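Local coordinates for protein phosphoacetylglucosamine mutase (Aspergillus lentulus, PDB 5O9X) that probably interconverts N-acetylglucosamine 6-phosphate and N-acetylglucosamine 1-phosphate, as an alpha-D-phosphohexomutase whose cleft here holds glucose 1,6-bisphosphate, at residues D288-Y293 against S430-V435. The protein carries 1 engineered substitution. Numbering follows the deposited sequence.
Unlike the reference sequence in segment 288-293: Leu291 (reference Val). With G16 (1,6-di-O-phosphono-alpha-D-glucopyranose), chain B.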
ATOM      1  N   ASP A 288       5.279   0.340   3.190  1.00 16.65           N
ATOM      2  CA  ASP A 288       4.127  -0.280   2.641  1.00 18.92           C
ATOM      3  C   ASP A 288       4.187  -0.505   1.126  1.00 18.27           C
ATOM      4  O   ASP A 288       3.163  -0.769   0.467  1.00 17.57           O
ATOM      5  CB  ASP A 288       2.877   0.485   3.074  1.00 24.06           C
ATOM      6  CG  ASP A 288       1.667  -0.464   3.186  1.00 28.15           C
ATOM      7  OD1 ASP A 288       1.859  -1.710   3.344  1.00 37.96           O
ATOM      8  OD2 ASP A 288       0.590   0.039   3.015  1.00 38.38           O
ATOM      9  N   ARG A 289       5.391  -0.406   0.593  1.00 15.45           N
ATOM     10  CA  ARG A 289       5.689  -0.813  -0.801  1.00 14.53           C
ATOM     11  C   ARG A 289       6.986  -1.590  -0.750  1.00 15.53           C
ATOM     12  O   ARG A 289       7.895  -1.224   0.023  1.00 13.98           O
ATOM     13  CB  ARG A 289       5.966   0.417  -1.677  1.00 14.48           C
ATOM     14  CG  ARG A 289       4.748   1.297  -1.887  1.00 15.11           C
ATOM     15  CD  ARG A 289       5.171   2.430  -2.843  1.00 15.43           C
ATOM     16  NE  ARG A 289       4.095   3.439  -2.949  1.00 15.49           N
ATOM     17  CZ  ARG A 289       4.100   4.407  -3.858  1.00 17.30           C
ATOM     18  NH1 ARG A 289       5.121   4.509  -4.699  1.00 14.99           N
ATOM     19  NH2 ARG A 289       3.155   5.322  -3.885  1.00 17.22           N
ATOM     20  N   ILE A 290       7.101  -2.605  -1.618  1.00 14.68           N
ATOM     21  CA  ILE A 290       8.422  -3.226  -1.820  1.00 14.48           C
ATOM     22  C   ILE A 290       8.620  -3.498  -3.323  1.00 15.16           C
ATOM     23  O   ILE A 290       7.696  -3.961  -3.979  1.00 14.15           O
ATOM     24  CB  ILE A 290       8.584  -4.501  -1.025  1.00 16.31           C
ATOM     25  CG1 ILE A 290      10.024  -5.079  -1.204  1.00 19.26           C
ATOM     26  CG2 ILE A 290       7.433  -5.477  -1.258  1.00 14.63           C
ATOM     27  CD1 ILE A 290      10.358  -6.098  -0.165  1.00 20.01           C
ATOM     28  N   LEU A 291       9.789  -3.174  -3.851  1.00 14.87           N
ATOM     29  CA  LEU A 291      10.283  -3.932  -5.018  1.00 16.84           C
ATOM     30  C   LEU A 291      11.611  -4.472  -4.985  1.00 16.10           C
ATOM     31  O   LEU A 291      12.374  -4.111  -4.141  1.00 18.28           O
ATOM     32  CB  LEU A 291      10.205  -3.242  -6.291  1.00 22.06           C
ATOM     33  CG  LEU A 291      10.343  -1.897  -6.673  1.00 25.34           C
ATOM     34  CD1 LEU A 291       8.815  -1.831  -6.461  1.00 18.51           C
ATOM     35  CD2 LEU A 291      11.388  -1.281  -5.766  1.00 19.28           C
ATOM     36  N   TYR A 292      11.865  -5.362  -5.923  1.00 15.03           N
ATOM     37  CA  TYR A 292      13.123  -6.091  -5.958  1.00 15.07           C
ATOM     38  C   TYR A 292      13.873  -5.661  -7.185  1.00 14.96           C
ATOM     39  O   TYR A 292      13.253  -5.183  -8.146  1.00 15.52           O
ATOM     40  CB  TYR A 292      12.769  -7.638  -6.123  1.00 14.38           C
ATOM     41  CG  TYR A 292      12.784  -8.382  -4.763  1.00 14.94           C
ATOM     42  CD1 TYR A 292      11.674  -8.252  -3.865  1.00 14.00           C
ATOM     43  CD2 TYR A 292      13.899  -9.156  -4.390  1.00 14.23           C
ATOM     44  CE1 TYR A 292      11.664  -8.903  -2.606  1.00 13.98           C
ATOM     45  CE2 TYR A 292      13.908  -9.878  -3.149  1.00 13.92           C
ATOM     46  CZ  TYR A 292      12.790  -9.720  -2.262  1.00 14.76           C
ATOM     47  OH  TYR A 292      12.719 -10.429  -1.068  1.00 15.33           O
ATOM     48  N   TYR A 293      15.195  -5.912  -7.218  1.00 15.89           N
ATOM     49  CA  TYR A 293      16.002  -5.559  -8.372  1.00 15.14           C
ATOM     50  C   TYR A 293      17.383  -6.147  -8.140  1.00 15.76           C
ATOM     51  O   TYR A 293      17.724  -6.589  -7.029  1.00 16.05           O
ATOM     52  CB  TYR A 293      16.125  -4.012  -8.576  1.00 14.12           C
ATOM     53  CG  TYR A 293      16.491  -3.266  -7.307  1.00 15.34           C
ATOM     54  CD1 TYR A 293      17.879  -2.911  -6.999  1.00 15.46           C
ATOM     55  CD2 TYR A 293      15.466  -2.889  -6.409  1.00 15.15           C
ATOM     56  CE1 TYR A 293      18.168  -2.205  -5.819  1.00 16.33           C
ATOM     57  CE2 TYR A 293      15.758  -2.172  -5.250  1.00 15.69           C
ATOM     58  CZ  TYR A 293      17.115  -1.859  -4.946  1.00 18.06           C
ATOM     59  OH  TYR A 293      17.356  -1.125  -3.788  1.00 16.83           O
ATOM     60  N   SER A 430       6.176  -8.342   5.145  1.00 16.97           N
ATOM     61  CA  SER A 430       5.602  -9.704   5.024  1.00 19.72           C
ATOM     62  C   SER A 430       5.694 -10.190   3.545  1.00 18.44           C
ATOM     63  O   SER A 430       6.045 -11.337   3.284  1.00 15.01           O
ATOM     64  CB  SER A 430       4.130  -9.597   5.543  1.00 27.71           C
ATOM     65  OG  SER A 430       3.297 -10.563   4.965  1.00 39.07           O
ATOM     66  N   ASP A 431       5.413  -9.291   2.588  1.00 16.81           N
ATOM     67  CA  ASP A 431       5.631  -9.561   1.141  1.00 17.86           C
ATOM     68  C   ASP A 431       7.090  -9.892   0.821  1.00 17.31           C
ATOM     69  O   ASP A 431       7.376 -10.796   0.020  1.00 17.89           O
ATOM     70  CB  ASP A 431       5.188  -8.420   0.264  1.00 18.98           C
ATOM     71  CG  ASP A 431       3.688  -8.180   0.291  1.00 20.36           C
ATOM     72  OD1 ASP A 431       2.877  -9.056   0.680  1.00 18.87           O
ATOM     73  OD2 ASP A 431       3.307  -7.037  -0.118  1.00 20.24           O
ATOM     74  N   MET A 432       8.019  -9.186   1.426  1.00 16.26           N
ATOM     75  CA  MET A 432       9.430  -9.563   1.277  1.00 16.94           C
ATOM     76  C   MET A 432       9.685 -11.020   1.774  1.00 18.29           C
ATOM     77  O   MET A 432      10.328 -11.809   1.068  1.00 17.19           O
ATOM     78  CB  MET A 432      10.223  -8.624   2.109  1.00 18.93           C
ATOM     79  CG  MET A 432      11.692  -8.545   1.885  1.00 26.27           C
ATOM     80  SD  MET A 432      12.509  -8.449   3.516  1.00 52.70           S
ATOM     81  CE  MET A 432      12.469 -10.301   3.570  1.00 20.40           C
ATOM     82  N   LEU A 433       9.165 -11.394   2.972  1.00 16.07           N
ATOM     83  CA  LEU A 433       9.418 -12.782   3.423  1.00 17.08           C
ATOM     84  C   LEU A 433       8.721 -13.781   2.454  1.00 17.36           C
ATOM     85  O   LEU A 433       9.202 -14.894   2.211  1.00 15.03           O
ATOM     86  CB  LEU A 433       8.830 -12.986   4.860  1.00 17.69           C
ATOM     87  CG  LEU A 433       9.547 -12.145   5.974  1.00 19.03           C
ATOM     88  CD1 LEU A 433       8.780 -12.284   7.309  1.00 18.89           C
ATOM     89  CD2 LEU A 433      11.027 -12.573   6.124  1.00 17.83           C
ATOM     90  N   LEU A 434       7.525 -13.412   1.984  1.00 16.79           N
ATOM     91  CA  LEU A 434       6.839 -14.219   0.969  1.00 18.25           C
ATOM     92  C   LEU A 434       7.705 -14.484  -0.263  1.00 17.94           C
ATOM     93  O   LEU A 434       7.902 -15.662  -0.662  1.00 15.79           O
ATOM     94  CB  LEU A 434       5.539 -13.553   0.548  1.00 19.32           C
ATOM     95  CG  LEU A 434       4.743 -14.156  -0.648  1.00 21.28           C
ATOM     96  CD1 LEU A 434       4.196 -15.509  -0.298  1.00 20.85           C
ATOM     97  CD2 LEU A 434       3.642 -13.224  -1.106  1.00 21.88           C
ATOM     98  N   VAL A 435       8.256 -13.439  -0.823  1.00 15.78           N
ATOM     99  CA  VAL A 435       9.133 -13.582  -2.000  1.00 16.13           C
ATOM    100  C   VAL A 435      10.364 -14.458  -1.681  1.00 16.64           C
ATOM    101  O   VAL A 435      10.704 -15.409  -2.434  1.00 14.32           O
ATOM    102  CB  VAL A 435       9.622 -12.210  -2.486  1.00 16.20           C
ATOM    103  CG1 VAL A 435      10.735 -12.374  -3.503  1.00 17.48           C
ATOM    104  CG2 VAL A 435       8.440 -11.439  -3.123  1.00 16.00           C
TER
HETATM  105  C1  G16 B 601      -0.685   5.621  -2.358  1.00 19.76           C
HETATM  106  C2  G16 B 601      -1.757   4.546  -2.508  1.00 27.33           C
HETATM  107  C3  G16 B 601      -1.422   3.623  -3.723  1.00 24.16           C
HETATM  108  C4  G16 B 601      -1.231   4.366  -5.033  1.00 22.73           C
HETATM  109  C5  G16 B 601      -0.149   5.417  -4.822  1.00 22.52           C
HETATM  110  C6  G16 B 601      -0.032   6.436  -5.931  1.00 20.51           C
HETATM  111  O1  G16 B 601       0.568   4.990  -2.078  1.00 20.16           O
HETATM  112  O2  G16 B 601      -1.968   3.750  -1.301  1.00 31.53           O
HETATM  113  O3  G16 B 601      -2.393   2.654  -3.766  1.00 27.54           O
HETATM  114  O4  G16 B 601      -0.791   3.518  -6.183  1.00 22.37           O
HETATM  115  O5  G16 B 601      -0.468   6.298  -3.718  1.00 20.78           O
HETATM  116  O6  G16 B 601      -1.356   7.130  -6.029  1.00 16.99           O
HETATM  117  P   G16 B 601      -1.508   8.367  -7.068  1.00 16.36           P
HETATM  118  O1P G16 B 601      -1.001   7.910  -8.456  1.00 15.51           O
HETATM  119  O2P G16 B 601      -0.601   9.517  -6.569  1.00 16.18           O
HETATM  120  O3P G16 B 601      -2.971   8.855  -7.021  1.00 18.19           O
HETATM  121  P'  G16 B 601       1.429   5.286  -0.716  1.00 18.22           P
HETATM  122  O1X G16 B 601       0.419   5.511   0.442  1.00 17.73           O
HETATM  123  O2X G16 B 601       2.162   6.650  -0.929  1.00 17.83           O
HETATM  124  O3X G16 B 601       2.465   4.225  -0.580  1.00 18.11           O
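Ile290 and Met432 make the tightest apolar touch between strand and helix: CD1 of Ile290 lies 3.4 Å from CB of Met432, closer than usual van der Waals contact, and the two side chains cross at about a right angle. In Ile290, CG1 anti to the backbone N and CD1 continuing extended carry the end of the chain to the helix, while the CG2 branch meets CB of Asp431 at 4.0 Å. One turn further along the helix, Val435 makes a CH-pi contact: its CG1 sits over one face of the Tyr292 ring, 3.9 Å from the centroid, 25° off the normal and displaced toward the rim. Strand 290-295 belongs to a five-stranded mixed sheet, probably that of domain II, covered by helix 428-442 from the domain III sequence range; the axes of 290-293 and 430-435 approach to 9.1 Å, a layering in keeping with the alpha/beta domains of phosphohexomutases. The hydroxyl of Tyr292 is hydrogen-bonded to OE2 of Glu436, which follows Val435 in the helix, and Trp449 meets the ring edge-to-face. Arg289, whose CB leads away from the helix, extends into the ligand pocket: NE donates to O3X of the sugar bisphosphate at 3.0 Å, bent to 145°, and NH2 reaches O1 in the guanidinium plane at 3.2 Å, nearly straight at 167°. His70 ND1 and His384 NE2 are also hydrogen-bonded to this ligand.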